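Local coordinates for RNA-binding protein (Porphyromonas gingivalis W83, PDB 7JLY), which probably binds RNA through a single RNA recognition motif, a small domain of two helices packed on an antiparallel sheet, and can also bind calcium, at residues N11-E16 and E68-K73; G27-A32 and G47-E52; I5-L10 and L74-A79; G21-Y26 and R58-E63. All blocks are in the same frame, centred on the assembly; numbering follows the deposited sequence.

Contact 1 (N11-E16 and E68-K73)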
loop_
_atom_site.group_PDB
_atom_site.type_symbol
_atom_site.label_atom_id
_atom_site.label_comp_id
_atom_site.label_asym_id
_atom_site.label_seq_id
_atom_site.Cartn_x
_atom_site.Cartn_y
_atom_site.Cartn_z
ATOM N N ASN A 11 1.626 -6.799 -8.500
ATOM C CA ASN A 11 2.651 -7.076 -9.503
ATOM C C ASN A 11 4.017 -7.016 -8.806
ATOM O O ASN A 11 4.294 -6.072 -8.065
ATOM C CB ASN A 11 2.546 -6.046 -10.643
ATOM C CG ASN A 11 3.465 -6.353 -11.830
ATOM O OD1 ASN A 11 4.605 -6.811 -11.670
ATOM N ND2 ASN A 11 2.969 -6.079 -13.032
ATOM N N TYR A 12 4.858 -8.025 -9.003
ATOM C CA TYR A 12 6.126 -8.067 -8.270
ATOM C C TYR A 12 7.064 -6.921 -8.653
ATOM O O TYR A 12 8.058 -6.673 -7.969
ATOM C CB TYR A 12 6.820 -9.413 -8.477
ATOM C CG TYR A 12 6.108 -10.569 -7.816
ATOM C CD1 TYR A 12 5.900 -10.590 -6.436
ATOM C CD2 TYR A 12 5.649 -11.639 -8.559
ATOM C CE1 TYR A 12 5.253 -11.642 -5.828
ATOM C CE2 TYR A 12 5.005 -12.695 -7.960
ATOM C CZ TYR A 12 4.809 -12.698 -6.596
ATOM O OH TYR A 12 4.159 -13.763 -5.994
ATOM N N ARG A 13 6.741 -6.214 -9.735
ATOM C CA ARG A 13 7.497 -5.034 -10.134
ATOM C C ARG A 13 7.093 -3.786 -9.342
ATOM O O ARG A 13 7.758 -2.754 -9.430
ATOM C CB ARG A 13 7.317 -4.753 -11.629
ATOM C CG ARG A 13 7.902 -5.821 -12.540
ATOM C CD ARG A 13 7.708 -5.455 -14.017
ATOM N NE ARG A 13 8.618 -4.399 -14.454
ATOM C CZ ARG A 13 8.288 -3.115 -14.558
ATOM N NH1 ARG A 13 7.065 -2.708 -14.249
ATOM N NH2 ARG A 13 9.189 -2.230 -14.962
ATOM N N VAL A 14 6.004 -3.862 -8.585
ATOM C CA VAL A 14 5.571 -2.682 -7.824
ATOM C C VAL A 14 6.576 -2.320 -6.721
ATOM O O VAL A 14 6.900 -3.142 -5.862
ATOM C CB VAL A 14 4.183 -2.889 -7.201
ATOM C CG1 VAL A 14 3.890 -1.791 -6.196
ATOM C CG2 VAL A 14 3.122 -2.891 -8.292
ATOM N N ARG A 15 7.077 -1.084 -6.776
ATOM C CA ARG A 15 8.065 -0.576 -5.819
ATOM C C ARG A 15 7.414 0.257 -4.729
ATOM O O ARG A 15 6.266 0.659 -4.857
ATOM C CB ARG A 15 9.098 0.290 -6.532
ATOM C CG ARG A 15 9.857 -0.439 -7.617
ATOM C CD ARG A 15 10.507 0.548 -8.575
ATOM N NE ARG A 15 9.529 1.404 -9.243
ATOM C CZ ARG A 15 9.857 2.351 -10.114
ATOM N NH1 ARG A 15 11.135 2.556 -10.403
ATOM N NH2 ARG A 15 8.921 3.095 -10.691
ATOM N N GLU A 16 8.166 0.543 -3.670
ATOM C CA GLU A 16 7.675 1.463 -2.648
ATOM C C GLU A 16 7.291 2.820 -3.242
ATOM O O GLU A 16 6.295 3.423 -2.827
ATOM C CB GLU A 16 8.718 1.627 -1.542
ATOM C CG GLU A 16 8.792 0.369 -0.669
ATOM C CD GLU A 16 9.926 0.400 0.327
ATOM O OE1 GLU A 16 10.589 1.451 0.427
ATOM O OE2 GLU A 16 10.145 -0.628 1.003
ATOM N N GLU A 68 -7.722 -2.592 -10.796
ATOM C CA GLU A 68 -6.473 -3.208 -11.194
ATOM C C GLU A 68 -5.370 -2.167 -11.202
ATOM O O GLU A 68 -5.601 -1.007 -11.543
ATOM C CB GLU A 68 -6.614 -3.857 -12.573
ATOM C CG GLU A 68 -7.486 -5.086 -12.545
ATOM C CD GLU A 68 -7.855 -5.582 -13.922
ATOM O OE1 GLU A 68 -7.509 -4.915 -14.920
ATOM O OE2 GLU A 68 -8.502 -6.642 -13.995
ATOM N N PHE A 69 -4.173 -2.596 -10.812
ATOM C CA PHE A 69 -2.992 -1.755 -10.748
ATOM C C PHE A 69 -1.836 -2.585 -11.317
ATOM O O PHE A 69 -1.574 -3.689 -10.832
ATOM C CB PHE A 69 -2.734 -1.317 -9.295
ATOM C CG PHE A 69 -1.522 -0.447 -9.110
ATOM C CD1 PHE A 69 -1.468 0.825 -9.664
ATOM C CD2 PHE A 69 -0.456 -0.881 -8.334
ATOM C CE1 PHE A 69 -0.362 1.638 -9.475
ATOM C CE2 PHE A 69 0.659 -0.071 -8.144
ATOM C CZ PHE A 69 0.707 1.185 -8.717
ATOM N N GLN A 70 -1.170 -2.068 -12.349
ATOM C CA GLN A 70 -0.109 -2.803 -13.045
ATOM C C GLN A 70 -0.531 -4.258 -13.310
ATOM O O GLN A 70 0.216 -5.208 -13.037
ATOM C CB GLN A 70 1.207 -2.728 -12.245
ATOM C CG GLN A 70 1.733 -1.280 -12.111
ATOM C CD GLN A 70 3.152 -1.186 -11.556
ATOM O OE1 GLN A 70 3.939 -2.132 -11.646
ATOM N NE2 GLN A 70 3.484 -0.033 -10.981
ATOM N N GLY A 71 -1.752 -4.413 -13.816
ATOM C CA GLY A 71 -2.245 -5.696 -14.289
ATOM C C GLY A 71 -2.836 -6.636 -13.256
ATOM O O GLY A 71 -3.248 -7.745 -13.601
ATOM N N ARG A 72 -2.902 -6.220 -11.994
ATOM C CA ARG A 72 -3.475 -7.109 -10.977
ATOM C C ARG A 72 -4.480 -6.390 -10.073
ATOM O O ARG A 72 -4.283 -5.240 -9.700
ATOM C CB ARG A 72 -2.381 -7.742 -10.113
ATOM C CG ARG A 72 -1.390 -8.612 -10.881
ATOM C CD ARG A 72 -0.586 -9.514 -9.955
ATOM N NE ARG A 72 -1.445 -10.451 -9.233
ATOM C CZ ARG A 72 -1.856 -11.620 -9.716
ATOM N NH1 ARG A 72 -1.467 -12.019 -10.923
ATOM N NH2 ARG A 72 -2.651 -12.398 -8.989
ATOM N N LYS A 73 -5.549 -7.089 -9.721
ATOM C CA LYS A 73 -6.573 -6.514 -8.861
ATOM C C LYS A 73 -6.016 -6.216 -7.465
ATOM O O LYS A 73 -5.534 -7.114 -6.773
ATOM C CB LYS A 73 -7.775 -7.460 -8.765
ATOM C CG LYS A 73 -8.911 -6.910 -7.914
ATOM C CD LYS A 73 -10.220 -7.644 -8.183
ATOM C CE LYS A 73 -10.156 -9.082 -7.712
ATOM N NZ LYS A 73 -11.477 -9.754 -7.934
HETATM O O HOH W 1 -0.060 -4.514 -8.754
#
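Asn11 meets the turn around Gln70 through CB and ND2, while its OD1 serves its own loop. Asn11 CB lies against the Gln70 backbone and side chain, 3.4 Å from Gln70 O. Asn11 CG stands anti to the backbone N (chi1 -173°), which points the amide at the Gln70 carbonyl. Asn11 ND2 gives its hydrogen to Gln70 O at 2.9 Å in a nearly straight bond (170° at the hydrogen), with the acceptor lying almost in the amide plane. Asn11 OD1 turns back on its own chain and accepts from Arg13 N at 2.9 Å, closing an Asx turn on top of the type I turn from Asn11 to Val14. One amide therefore ties two turns together, the second being the type I' turn from Phe69 to Arg72. The backbone of Asn11 adds a water-mediated link: Asn11 N donates to a water that in turn donates to Phe69 O.

Val14 supplies the apolar part. Its CG2 sits 3.7 Å from Phe69 CE2 and also touches the Gln70 amide, while Gln70 CG covers the centre of one face of the Phe69 ring. Helix 16-23 closes this patch through Leu19 and Leu22. At the other end, Arg72 lays CD 3.8 Å from Asn11 N and sends its guanidinium to Asn9. The contact joins the loop after strand 3-8 to the hairpin of strands 68-69 and 72-78 in the RNA recognition motif fold. One direct bond, one water bridge and the Asx turn together should fix the Asn11 amide in a single orientation that sets the loop against the hairpin.

Contact 2 (G27-A32 and G47-E52)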
loop_
_atom_site.group_PDB
_atom_site.type_symbol
_atom_site.label_atom_id
_atom_site.label_comp_id
_atom_site.label_asym_id
_atom_site.label_seq_id
_atom_site.Cartn_x
_atom_site.Cartn_y
_atom_site.Cartn_z
ATOM N N GLY A 27 -3.914 12.019 0.014
ATOM C CA GLY A 27 -3.519 12.677 1.251
ATOM C C GLY A 27 -2.068 12.408 1.579
ATOM O O GLY A 27 -1.393 11.698 0.832
ATOM N N ALA A 28 -1.580 12.968 2.689
ATOM C CA ALA A 28 -0.166 12.807 3.059
ATOM C C ALA A 28 0.175 11.361 3.397
ATOM O O ALA A 28 -0.549 10.713 4.135
ATOM C CB ALA A 28 0.191 13.705 4.247
ATOM N N VAL A 29 1.295 10.882 2.866
ATOM C CA VAL A 29 1.816 9.549 3.158
ATOM C C VAL A 29 3.079 9.701 3.984
ATOM O O VAL A 29 3.938 10.520 3.643
ATOM C CB VAL A 29 2.140 8.779 1.859
ATOM C CG1 VAL A 29 2.944 7.520 2.157
ATOM C CG2 VAL A 29 0.857 8.463 1.075
ATOM N N THR A 30 3.204 8.942 5.074
ATOM C CA THR A 30 4.381 9.081 5.930
ATOM C C THR A 30 5.319 7.887 5.866
ATOM O O THR A 30 6.454 7.958 6.324
ATOM C CB THR A 30 3.994 9.289 7.397
ATOM O OG1 THR A 30 3.175 8.197 7.838
ATOM C CG2 THR A 30 3.229 10.569 7.543
ATOM N N SER A 31 4.836 6.784 5.310
ATOM C CA SER A 31 5.618 5.564 5.266
ATOM C C SER A 31 5.134 4.672 4.135
ATOM O O SER A 31 3.938 4.593 3.876
ATOM C CB SER A 31 5.516 4.825 6.610
ATOM O OG SER A 31 6.286 3.643 6.591
ATOM N N ALA A 32 6.067 4.003 3.466
ATOM C CA ALA A 32 5.706 3.018 2.457
ATOM C C ALA A 32 6.747 1.905 2.476
ATOM O O ALA A 32 7.957 2.165 2.447
ATOM C CB ALA A 32 5.610 3.657 1.068
ATOM N N GLY A 47 2.581 -4.992 0.857
ATOM C CA GLY A 47 3.274 -4.017 1.664
ATOM C C GLY A 47 2.308 -3.169 2.454
ATOM O O GLY A 47 1.103 -3.441 2.484
ATOM N N PHE A 48 2.851 -2.136 3.091
ATOM C CA PHE A 48 2.061 -1.251 3.931
ATOM C C PHE A 48 2.337 0.210 3.636
ATOM O O PHE A 48 3.489 0.618 3.496
ATOM C CB PHE A 48 2.339 -1.531 5.412
ATOM C CG PHE A 48 2.000 -2.928 5.833
ATOM C CD1 PHE A 48 0.712 -3.253 6.228
ATOM C CD2 PHE A 48 2.968 -3.919 5.828
ATOM C CE1 PHE A 48 0.391 -4.548 6.614
ATOM C CE2 PHE A 48 2.654 -5.218 6.212
ATOM C CZ PHE A 48 1.363 -5.530 6.609
ATOM N N VAL A 49 1.269 0.997 3.560
ATOM C CA VAL A 49 1.397 2.444 3.442
ATOM C C VAL A 49 0.716 3.116 4.635
ATOM O O VAL A 49 -0.421 2.795 4.958
ATOM C CB VAL A 49 0.767 2.982 2.140
ATOM C CG1 VAL A 49 0.901 4.490 2.103
ATOM C CG2 VAL A 49 1.427 2.340 0.899
ATOM N N GLU A 50 1.413 4.038 5.294
ATOM C CA GLU A 50 0.799 4.801 6.367
ATOM C C GLU A 50 0.440 6.182 5.857
ATOM O O GLU A 50 1.242 6.832 5.179
ATOM C CB GLU A 50 1.730 4.907 7.577
ATOM C CG GLU A 50 1.747 3.649 8.425
ATOM C CD GLU A 50 2.583 3.807 9.680
ATOM O OE1 GLU A 50 2.412 4.822 10.388
ATOM O OE2 GLU A 50 3.416 2.921 9.955
ATOM N N MET A 51 -0.774 6.618 6.172
ATOM C CA MET A 51 -1.231 7.952 5.818
ATOM C C MET A 51 -1.547 8.698 7.107
ATOM O O MET A 51 -2.039 8.107 8.064
ATOM C CB MET A 51 -2.451 7.894 4.897
ATOM C CG MET A 51 -2.140 7.319 3.516
ATOM S SD MET A 51 -3.568 7.338 2.434
ATOM C CE MET A 51 -3.673 9.091 2.066
ATOM N N GLU A 52 -1.242 9.988 7.146
ATOM C CA GLU A 52 -1.353 10.720 8.406
ATOM C C GLU A 52 -2.811 10.947 8.823
ATOM O O GLU A 52 -3.127 10.977 10.008
ATOM C CB GLU A 52 -0.613 12.058 8.319
ATOM C CG GLU A 52 -0.564 12.837 9.657
ATOM C CD GLU A 52 0.086 12.048 10.812
ATOM O OE1 GLU A 52 1.101 11.343 10.580
ATOM O OE2 GLU A 52 -0.425 12.137 11.962
HETATM O O HOH W 2 1.372 8.722 9.834
HETATM O O HOH W 3 4.686 1.600 5.924
#
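Val29 and Val49 pack closely on the helix-facing side of two antiparallel strands, with CG1 of Val29 3.7 Å from CG1 of Val49 and the two side chains crossing at about a right angle. The other branch of Val29, CG2, meets CG of Met51 at 4.0 Å. Met51 bends at chi3 (73°), which brings its CE back to Gly27 N at 3.6 Å. Leu19 and Leu23 of helix 16-23 and Ala57 of helix 54-64 continue this apolar layer; Val49 and Met51 are buried between sheet and helices, with Val29 at the margin.

Between the side chains run three backbone hydrogen bonds, one of them from Glu52 N to Ala28 O. Thr30 and Ser31 both face Glu50, a classic beta bulge, and Glu50 bonds to each: its O to Thr30 N, its N to Ser31 O. In the RNA recognition motif fold, strand 29-36 is the edge strand beside 46-51, and the pairing shifts by one residue between Val29 and Ser31.

The other side is more open to solvent, bridged by water, and few side chains touch there. CB of Ser31 meets CB of Glu50 at 3.9 Å, and OG1 of Thr30, set between its backbone N and carbonyl carbon (chi1 57°), comes within 3.6 Å of Glu50 CB. Here water carries much of the polar linkage: one molecule joins Thr30 OG1 to Glu52 OE1, donating to the carboxylate, and a second joins Ser31 OG to the carbonyl of Phe48. The ring of Phe48 turns away from strand 29-36 to meet Tyr6 on strand 3-8, with the ring planes at about 80°.

Contact 3 (I5-L10 and L74-A79)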
loop_
_atom_site.group_PDB
_atom_site.type_symbol
_atom_site.label_atom_id
_atom_site.label_comp_id
_atom_site.label_asym_id
_atom_site.label_seq_id
_atom_site.Cartn_x
_atom_site.Cartn_y
_atom_site.Cartn_z
ATOM N N ILE A 5 -2.259 1.004 5.979
ATOM C CA ILE A 5 -2.990 0.421 4.863
ATOM C C ILE A 5 -2.223 -0.753 4.307
ATOM O O ILE A 5 -1.052 -0.624 3.958
ATOM C CB ILE A 5 -3.226 1.443 3.730
ATOM C CG1 ILE A 5 -3.889 2.708 4.284
ATOM C CG2 ILE A 5 -4.079 0.826 2.613
ATOM C CD1 ILE A 5 -4.111 3.781 3.251
ATOM N N TYR A 6 -2.894 -1.899 4.241
ATOM C CA TYR A 6 -2.362 -3.094 3.604
ATOM C C TYR A 6 -2.579 -2.999 2.103
ATOM O O TYR A 6 -3.697 -2.748 1.673
ATOM C CB TYR A 6 -3.064 -4.339 4.161
ATOM C CG TYR A 6 -2.556 -5.684 3.659
ATOM C CD1 TYR A 6 -2.974 -6.194 2.434
ATOM C CD2 TYR A 6 -1.684 -6.455 4.429
ATOM C CE1 TYR A 6 -2.532 -7.431 1.977
ATOM C CE2 TYR A 6 -1.235 -7.692 3.982
ATOM C CZ TYR A 6 -1.663 -8.178 2.756
ATOM O OH TYR A 6 -1.224 -9.409 2.302
ATOM N N VAL A 7 -1.528 -3.197 1.312
ATOM C CA VAL A 7 -1.696 -3.292 -0.139
ATOM C C VAL A 7 -1.110 -4.625 -0.615
ATOM O O VAL A 7 0.057 -4.914 -0.369
ATOM C CB VAL A 7 -1.023 -2.115 -0.891
ATOM C CG1 VAL A 7 -1.517 -2.059 -2.337
ATOM C CG2 VAL A 7 -1.312 -0.778 -0.195
ATOM N N GLY A 8 -1.912 -5.431 -1.308
ATOM C CA GLY A 8 -1.489 -6.783 -1.649
ATOM C C GLY A 8 -1.937 -7.225 -3.030
ATOM O O GLY A 8 -2.544 -6.438 -3.756
ATOM N N ASN A 9 -1.628 -8.481 -3.376
ATOM C CA ASN A 9 -1.794 -9.006 -4.736
ATOM C C ASN A 9 -1.065 -8.143 -5.773
ATOM O O ASN A 9 -1.532 -7.964 -6.909
ATOM C CB ASN A 9 -3.270 -9.122 -5.109
ATOM C CG ASN A 9 -3.478 -10.010 -6.304
ATOM O OD1 ASN A 9 -2.741 -10.967 -6.480
ATOM N ND2 ASN A 9 -4.431 -9.662 -7.166
ATOM N N LEU A 10 0.087 -7.611 -5.381
ATOM C CA LEU A 10 0.824 -6.668 -6.220
ATOM C C LEU A 10 1.646 -7.357 -7.294
ATOM O O LEU A 10 2.268 -8.381 -7.039
ATOM C CB LEU A 10 1.757 -5.811 -5.355
ATOM C CG LEU A 10 1.092 -4.881 -4.342
ATOM C CD1 LEU A 10 2.147 -4.216 -3.458
ATOM C CD2 LEU A 10 0.271 -3.816 -5.074
ATOM N N LEU A 74 -6.052 -4.948 -7.063
ATOM C CA LEU A 74 -5.539 -4.567 -5.752
ATOM C C LEU A 74 -6.240 -5.248 -4.591
ATOM O O LEU A 74 -7.464 -5.451 -4.599
ATOM C CB LEU A 74 -5.657 -3.053 -5.550
ATOM C CG LEU A 74 -4.691 -2.170 -6.325
ATOM C CD1 LEU A 74 -5.192 -0.737 -6.302
ATOM C CD2 LEU A 74 -3.299 -2.248 -5.712
ATOM N N ILE A 75 -5.446 -5.597 -3.584
ATOM C CA ILE A 75 -5.948 -5.758 -2.231
ATOM C C ILE A 75 -5.619 -4.453 -1.534
ATOM O O ILE A 75 -4.449 -4.096 -1.465
ATOM C CB ILE A 75 -5.272 -6.905 -1.470
ATOM C CG1 ILE A 75 -5.503 -8.254 -2.163
ATOM C CG2 ILE A 75 -5.758 -6.913 -0.020
ATOM C CD1 ILE A 75 -4.746 -9.430 -1.488
ATOM N N VAL A 76 -6.623 -3.722 -1.061
ATOM C CA VAL A 76 -6.375 -2.473 -0.330
ATOM C C VAL A 76 -7.335 -2.395 0.848
ATOM O O VAL A 76 -8.557 -2.332 0.668
ATOM C CB VAL A 76 -6.543 -1.203 -1.212
ATOM C CG1 VAL A 76 -6.147 0.029 -0.426
ATOM C CG2 VAL A 76 -5.704 -1.287 -2.456
ATOM N N LYS A 77 -6.782 -2.396 2.053
ATOM C CA LYS A 77 -7.605 -2.548 3.243
ATOM C C LYS A 77 -6.907 -1.945 4.450
ATOM O O LYS A 77 -5.675 -1.868 4.496
ATOM C CB LYS A 77 -7.923 -4.035 3.485
ATOM C CG LYS A 77 -6.703 -4.897 3.813
ATOM C CD LYS A 77 -7.058 -6.387 3.996
ATOM C CE LYS A 77 -5.783 -7.248 4.137
ATOM N NZ LYS A 77 -6.068 -8.719 4.131
ATOM N N GLU A 78 -7.701 -1.498 5.415
ATOM C CA GLU A 78 -7.148 -1.042 6.679
ATOM C C GLU A 78 -6.349 -2.169 7.328
ATOM O O GLU A 78 -6.787 -3.327 7.354
ATOM C CB GLU A 78 -8.255 -0.561 7.619
ATOM C CG GLU A 78 -7.747 -0.212 9.017
ATOM C CD GLU A 78 -8.838 0.289 9.942
ATOM O OE1 GLU A 78 -10.008 0.361 9.507
ATOM O OE2 GLU A 78 -8.527 0.605 11.110
ATOM N N ALA A 79 -5.174 -1.826 7.841
ATOM C CA ALA A 79 -4.336 -2.785 8.545
ATOM C C ALA A 79 -4.268 -2.474 10.037
ATOM O O ALA A 79 -4.484 -1.341 10.450
ATOM C CB ALA A 79 -2.945 -2.786 7.957
#
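Leu74 CD2 lies between Val7 CG1 (3.8 Å) and Leu10 CD2 (4.0 Å). Ile75 pairs with Gly8 through two backbone hydrogen bonds. Its CG1 lies beside Asn9 CB, while Ile75 CG2 sits at the edge of the Tyr6 ring, 3.8 Å from Tyr6 CD1. Val76 points to the helix side of the sheet, where its CG1 meets Ile5 CG2 and Ile61 of helix 54-64 covers it.

Lys77 is hydrogen-bonded to Tyr6 through both backbone groups, and its side chain runs alongside the tyrosine. With CG of Lys77 placed between the backbone N and carbonyl carbon (chi1 65°), the extended chain passes over one ring face: Lys77 CE makes a CH-pi contact 3.8 Å from the Tyr6 ring centroid, and Lys77 NZ a cation-pi contact at 4.4 Å. Ala79 follows, its CB 4.1 Å from Tyr6 CB.

These are the central strand 3-8 and strand 72-78 of an RNA recognition motif, whose sheet surface commonly presents aromatic rings to RNA. Tyr6, grouped with Phe46 and Phe48, fits that role, and the lysine ammonium over its ring probably makes this surface more attractive to a polyanion.

Contact 4 (G21-Y26 and R58-E63)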
loop_
_atom_site.group_PDB
_atom_site.type_symbol
_atom_site.label_atom_id
_atom_site.label_comp_id
_atom_site.label_asym_id
_atom_site.label_seq_id
_atom_site.Cartn_x
_atom_site.Cartn_y
_atom_site.Cartn_z
ATOM N N GLY A 21 3.270 6.768 -4.747
ATOM C CA GLY A 21 2.710 7.526 -5.860
ATOM C C GLY A 21 1.202 7.356 -5.958
ATOM O O GLY A 21 0.455 8.304 -6.263
ATOM N N LEU A 22 0.762 6.130 -5.703
ATOM C CA LEU A 22 -0.645 5.773 -5.739
ATOM C C LEU A 22 -1.429 6.423 -4.602
ATOM O O LEU A 22 -2.460 7.066 -4.825
ATOM C CB LEU A 22 -0.796 4.248 -5.677
ATOM C CG LEU A 22 -2.219 3.700 -5.826
ATOM C CD1 LEU A 22 -2.787 4.080 -7.179
ATOM C CD2 LEU A 22 -2.237 2.180 -5.624
ATOM N N LEU A 23 -0.938 6.244 -3.377
ATOM C CA LEU A 23 -1.692 6.650 -2.192
ATOM C C LEU A 23 -1.571 8.148 -1.903
ATOM O O LEU A 23 -2.491 8.743 -1.340
ATOM C CB LEU A 23 -1.246 5.833 -0.965
ATOM C CG LEU A 23 -1.921 4.457 -0.789
ATOM C CD1 LEU A 23 -3.417 4.619 -0.656
ATOM C CD2 LEU A 23 -1.598 3.476 -1.926
ATOM N N GLN A 24 -0.469 8.775 -2.307
ATOM C CA GLN A 24 -0.279 10.183 -1.948
ATOM C C GLN A 24 -1.252 11.084 -2.721
ATOM O O GLN A 24 -1.408 12.265 -2.400
ATOM C CB GLN A 24 1.169 10.627 -2.189
ATOM C CG GLN A 24 1.499 10.920 -3.632
ATOM C CD GLN A 24 2.963 11.295 -3.836
ATOM O OE1 GLN A 24 3.716 11.450 -2.874
ATOM N NE2 GLN A 24 3.363 11.444 -5.094
ATOM N N GLN A 25 -1.909 10.521 -3.731
ATOM C CA GLN A 25 -2.963 11.229 -4.450
ATOM C C GLN A 25 -4.137 11.614 -3.552
ATOM O O GLN A 25 -4.857 12.557 -3.870
ATOM C CB GLN A 25 -3.489 10.375 -5.607
ATOM C CG GLN A 25 -2.468 10.092 -6.724
ATOM C CD GLN A 25 -3.043 9.180 -7.800
ATOM O OE1 GLN A 25 -3.166 9.571 -8.958
ATOM N NE2 GLN A 25 -3.409 7.963 -7.415
ATOM N N TYR A 26 -4.324 10.883 -2.447
ATOM C CA TYR A 26 -5.493 11.048 -1.578
ATOM C C TYR A 26 -5.194 11.804 -0.293
ATOM O O TYR A 26 -6.117 12.190 0.400
ATOM C CB TYR A 26 -6.099 9.672 -1.242
ATOM C CG TYR A 26 -6.402 8.937 -2.523
ATOM C CD1 TYR A 26 -7.522 9.271 -3.284
ATOM C CD2 TYR A 26 -5.533 7.980 -3.014
ATOM C CE1 TYR A 26 -7.779 8.633 -4.478
ATOM C CE2 TYR A 26 -5.779 7.335 -4.213
ATOM C CZ TYR A 26 -6.904 7.667 -4.939
ATOM O OH TYR A 26 -7.140 7.027 -6.143
ATOM N N ARG A 58 -9.251 6.216 4.468
ATOM C CA ARG A 58 -10.526 5.551 4.185
ATOM C C ARG A 58 -11.024 5.909 2.792
ATOM O O ARG A 58 -11.590 5.065 2.094
ATOM C CB ARG A 58 -11.572 5.920 5.238
ATOM C CG ARG A 58 -11.199 5.411 6.626
ATOM C CD ARG A 58 -12.358 5.458 7.618
ATOM N NE ARG A 58 -11.972 4.905 8.917
ATOM C CZ ARG A 58 -11.528 5.635 9.940
ATOM N NH1 ARG A 58 -11.422 6.956 9.820
ATOM N NH2 ARG A 58 -11.193 5.050 11.086
ATOM N N ARG A 59 -10.807 7.157 2.385
ATOM C CA ARG A 59 -11.185 7.586 1.040
ATOM C C ARG A 59 -10.369 6.829 -0.008
ATOM O O ARG A 59 -10.903 6.387 -1.029
ATOM C CB ARG A 59 -10.984 9.094 0.881
ATOM C CG ARG A 59 -10.973 9.561 -0.558
ATOM C CD ARG A 59 -10.582 11.030 -0.639
ATOM N NE ARG A 59 -11.611 11.881 -0.046
ATOM C CZ ARG A 59 -12.672 12.311 -0.721
ATOM N NH1 ARG A 59 -12.824 11.963 -1.997
ATOM N NH2 ARG A 59 -13.572 13.086 -0.133
ATOM N N ALA A 60 -9.068 6.673 0.243
ATOM C CA ALA A 60 -8.213 5.973 -0.718
ATOM C C ALA A 60 -8.665 4.526 -0.866
ATOM O O ALA A 60 -8.760 4.006 -1.972
ATOM C CB ALA A 60 -6.748 6.036 -0.299
ATOM N N ILE A 61 -8.966 3.879 0.256
ATOM C CA ILE A 61 -9.412 2.494 0.208
ATOM C C ILE A 61 -10.723 2.368 -0.579
ATOM O O ILE A 61 -10.893 1.452 -1.383
ATOM C CB ILE A 61 -9.578 1.929 1.639
ATOM C CG1 ILE A 61 -8.201 1.719 2.271
ATOM C CG2 ILE A 61 -10.399 0.627 1.628
ATOM C CD1 ILE A 61 -8.217 1.691 3.786
ATOM N N GLU A 62 -11.633 3.309 -0.372
ATOM C CA GLU A 62 -12.944 3.261 -1.018
ATOM C C GLU A 62 -12.820 3.451 -2.532
ATOM O O GLU A 62 -13.511 2.797 -3.318
ATOM C CB GLU A 62 -13.865 4.331 -0.424
ATOM C CG GLU A 62 -15.231 4.461 -1.101
ATOM C CD GLU A 62 -16.187 3.342 -0.725
ATOM O OE1 GLU A 62 -15.867 2.563 0.208
ATOM O OE2 GLU A 62 -17.259 3.237 -1.366
ATOM N N GLU A 63 -11.930 4.345 -2.940
ATOM C CA GLU A 63 -11.731 4.586 -4.365
ATOM C C GLU A 63 -10.989 3.422 -5.012
ATOM O O GLU A 63 -11.362 2.942 -6.090
ATOM C CB GLU A 63 -10.963 5.898 -4.600
ATOM C CG GLU A 63 -10.523 6.067 -6.058
ATOM C CD GLU A 63 -10.234 7.501 -6.433
ATOM O OE1 GLU A 63 -10.835 8.414 -5.811
ATOM O OE2 GLU A 63 -9.413 7.711 -7.351
#
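Leu23 is the first residue of the segment 21-26 to touch the segment 58-63, its CD1 meeting Ala60 CB at 3.6 Å. The same leucine also packs on Ile5, Val49 and Met51, and so lies where the two helices come together above the sheet. Gln25 contributes indirectly: Gln25 NE2 donates to Leu22 O at 2.9 Å, folding the side chain back on Leu22, and Gln25 CB lies over one face of the Tyr26 ring.

Tyr26 carries most of the contact. Its CG is anti to the carbonyl carbon (chi1 -55°), which sends the ring toward helix 54-64. On the face opposite Gln25, Ala60 CA makes a CH-pi contact 4.1 Å from the Tyr26 ring centroid, while Ala60 CB touches Tyr26 CD2 at 3.6 Å. Tyr26 OH donates to Glu63 OE2 at 2.7 Å. The carboxylate sits at the ring's edge with its plane 85° from that of the ring.

The contact joins helices 16-23 and 54-64, which cover one side of the sheet in the RNA recognition motif. The small alanine lets the ring lie close to the helix backbone. The short bond from the phenol reaches the carboxylate from above its plane (68° out) and ties the ring's outer end to helix 54-64, while Ala60 and Gln25 CB hold its two faces.

Contacts 2 and 3 are strand pairings in one sheet, joined through backbone bonds between strands 3-8 and 46-51; contact 2 involves the edge strand 29-36 and has bridging waters. Contacts 3 and 4 are partly buried, contacts 1 and 2 lie at the surface. Contact 4 packs the helices over this sheet and meets both pairings, with Leu23 against Met51 of contact 2 and Ile61 against strand 72-78 of contact 3. Contact 1 shares strand 72-78 with contact 3, and Asn9 bonds to Arg72 and Lys73 between them. Backbone bonding dominates the sheet, regular in contact 3 and broken by a bulge in contact 2; a tyrosine dominates the helix contact, and an asparagine amide the periphery.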